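PDB 6KUN: 2-oxoglutarate-dependent dioxygenase DAO from Oryza sativa subsp. indica, which probably catalyses the irreversible, iron- and 2-oxoglutarate-dependent oxidation of the auxin indole-3-acetic acid to inactive 2-oxoindole-3-acetic acid, and so maintains auxin homeostasis. Local coordinates for residues H173-G177 with F178-L182. Numbering follows the deposited sequence.
With AKG (2-oxoglutaric acid), chain G; IAC (1H-indol-3-ylacetic acid), chain H.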
loop_
_atom_site.group_PDB
_atom_site.type_symbol
_atom_site.label_atom_id
_atom_site.label_comp_id
_atom_site.label_asym_id
_atom_site.label_seq_id
_atom_site.Cartn_x
_atom_site.Cartn_y
_atom_site.Cartn_z
ATOM N N HIS B 173 5.836 -11.053 24.285
ATOM C CA HIS B 173 7.255 -11.138 24.552
ATOM C C HIS B 173 7.868 -9.766 24.351
ATOM O O HIS B 173 7.237 -8.846 23.820
ATOM C CB HIS B 173 7.922 -12.129 23.608
ATOM C CG HIS B 173 7.872 -11.683 22.180
ATOM N ND1 HIS B 173 6.687 -11.533 21.489
ATOM C CD2 HIS B 173 8.848 -11.306 21.325
ATOM C CE1 HIS B 173 6.937 -11.116 20.263
ATOM N NE2 HIS B 173 8.241 -10.976 20.139
ATOM N N THR B 174 9.126 -9.660 24.747
ATOM C CA THR B 174 9.977 -8.525 24.411
ATOM C C THR B 174 10.992 -9.054 23.406
ATOM O O THR B 174 11.275 -10.238 23.385
ATOM C CB THR B 174 10.698 -7.931 25.626
ATOM O OG1 THR B 174 11.491 -8.951 26.265
ATOM C CG2 THR B 174 9.717 -7.288 26.615
ATOM N N ASP B 175 11.557 -8.156 22.616
ATOM C CA ASP B 175 12.745 -8.484 21.853
ATOM C C ASP B 175 13.942 -8.486 22.794
ATOM O O ASP B 175 14.069 -7.590 23.628
ATOM C CB ASP B 175 12.982 -7.459 20.742
ATOM C CG ASP B 175 11.847 -7.395 19.743
ATOM O OD1 ASP B 175 11.076 -8.373 19.639
ATOM O OD2 ASP B 175 11.736 -6.370 19.054
ATOM N N SER B 176 14.864 -9.444 22.611
ATOM C CA SER B 176 16.023 -9.521 23.496
ATOM C C SER B 176 17.012 -8.392 23.228
ATOM O O SER B 176 17.751 -7.978 24.140
ATOM C CB SER B 176 16.746 -10.866 23.314
ATOM O OG SER B 176 17.166 -11.021 21.977
ATOM N N GLY B 177 17.018 -7.876 21.994
ATOM C CA GLY B 177 18.028 -6.956 21.525
ATOM C C GLY B 177 17.813 -5.512 21.933
ATOM O O GLY B 177 17.005 -5.187 22.803
ATOM N N PHE B 178 18.517 -4.628 21.232
ATOM C CA PHE B 178 18.546 -3.204 21.570
ATOM C C PHE B 178 17.322 -2.456 21.052
ATOM O O PHE B 178 16.559 -1.853 21.843
ATOM C CB PHE B 178 19.877 -2.620 21.016
ATOM C CG PHE B 178 20.143 -1.216 21.361
ATOM C CD1 PHE B 178 20.453 -0.846 22.678
ATOM C CD2 PHE B 178 20.116 -0.228 20.382
ATOM C CE1 PHE B 178 20.691 0.489 23.002
ATOM C CE2 PHE B 178 20.302 1.106 20.696
ATOM C CZ PHE B 178 20.622 1.460 22.016
ATOM N N LEU B 179 17.167 -2.423 19.722
ATOM C CA LEU B 179 16.079 -1.735 19.040
ATOM C C LEU B 179 15.651 -2.575 17.853
ATOM O O LEU B 179 16.487 -3.243 17.239
ATOM C CB LEU B 179 16.496 -0.378 18.474
ATOM C CG LEU B 179 16.784 0.748 19.448
ATOM C CD1 LEU B 179 17.312 1.947 18.699
ATOM C CD2 LEU B 179 15.554 1.078 20.247
ATOM N N THR B 180 14.375 -2.487 17.495
ATOM C CA THR B 180 13.836 -3.174 16.343
ATOM C C THR B 180 13.046 -2.209 15.483
ATOM O O THR B 180 12.213 -1.466 16.009
ATOM C CB THR B 180 12.933 -4.324 16.772
ATOM O OG1 THR B 180 13.669 -5.190 17.626
ATOM C CG2 THR B 180 12.495 -5.114 15.516
ATOM N N VAL B 181 13.294 -2.227 14.156
ATOM C CA VAL B 181 12.515 -1.427 13.227
ATOM C C VAL B 181 11.650 -2.381 12.421
ATOM O O VAL B 181 12.173 -3.294 11.783
ATOM C CB VAL B 181 13.375 -0.557 12.297
ATOM C CG1 VAL B 181 12.467 0.321 11.431
ATOM C CG2 VAL B 181 14.299 0.300 13.085
ATOM N N LEU B 182 10.340 -2.141 12.419
ATOM C CA LEU B 182 9.364 -3.028 11.795
ATOM C C LEU B 182 8.637 -2.283 10.677
ATOM O O LEU B 182 8.281 -1.110 10.829
ATOM C CB LEU B 182 8.321 -3.513 12.834
ATOM C CG LEU B 182 8.759 -4.184 14.130
ATOM C CD1 LEU B 182 7.543 -4.340 15.045
ATOM C CD2 LEU B 182 9.397 -5.524 13.870
HETATM C C1 AKG G . 8.443 -8.843 16.634
HETATM O O1 AKG G . 8.584 -7.806 15.951
HETATM O O2 AKG G . 9.385 -9.335 17.293
HETATM C C2 AKG G . 7.140 -9.502 16.663
HETATM O O5 AKG G . 6.551 -9.650 17.721
HETATM C C3 AKG G . 6.526 -9.998 15.376
HETATM C C4 AKG G . 6.748 -8.967 14.276
HETATM C C5 AKG G . 6.111 -9.451 12.996
HETATM O O3 AKG G . 5.128 -8.824 12.544
HETATM O O4 AKG G . 6.591 -10.460 12.436
HETATM C C IAC H . 15.025 -14.904 22.277
HETATM C C1 IAC H . 15.149 -15.655 21.158
HETATM C C2 IAC H . 14.294 -16.764 20.934
HETATM C C3 IAC H . 13.326 -17.074 21.857
HETATM C C4 IAC H . 13.194 -16.297 22.994
HETATM C C5 IAC H . 14.050 -15.244 23.199
HETATM C C7 IAC H . 16.157 -15.142 20.433
HETATM C C8 IAC H . 16.683 -14.051 21.101
HETATM C C17 IAC H . 16.791 -15.533 19.101
HETATM C C18 IAC H . 16.013 -15.020 17.903
HETATM N N IAC H . 15.974 -13.908 22.251
HETATM O O2 IAC H . 15.957 -15.746 16.873
HETATM O O3 IAC H . 15.462 -13.885 17.930
#
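With CG of D175 anti to its carbonyl carbon (chi1 -61°) and OG1 of T180 likewise turned beside its own backbone N (chi1 -56°), the two side chains meet across the turn at about a right angle. T180 OG1 donates a hydrogen bond of 2.7 Å to D175 OD2, arriving from above the carboxylate, 39° out of its plane. That bond restrains the acid's rotation; D175 OD1 lies 3.0 Å from AKG O2, consistent with two acceptor oxygens turned to one metal position. H173 approaches the same cosubstrate by its ring edge: CE1 lies 3.0 Å from AKG O5, while the hydrogen bond from H173 NE2 to AKG O2 is weak at 3.5 Å. H173 and D175 are the predicted His-X-Asp part of the facial triad of this double-stranded beta-helix (jelly-roll) oxygenase, completed by H232; T180, on strand 179-183, would then be a second-shell residue helping to position a first-shell ligand. Were D175 replaced by an alanine, T180 OG1 would probably lose its acceptor and the predicted iron site its carboxylate. Further round the loop, S176 OG comes within 3.1 Å of the indole nitrogen, IAC N, and is hydrogen-bonded to Y277. A classic beta bulge, F178 and L179 both facing L249, marks the entry to the strand, and the F178 ring packs edge-to-face with W149 and W222. Further along, L182 CD2 lies 3.2 Å from AKG O1.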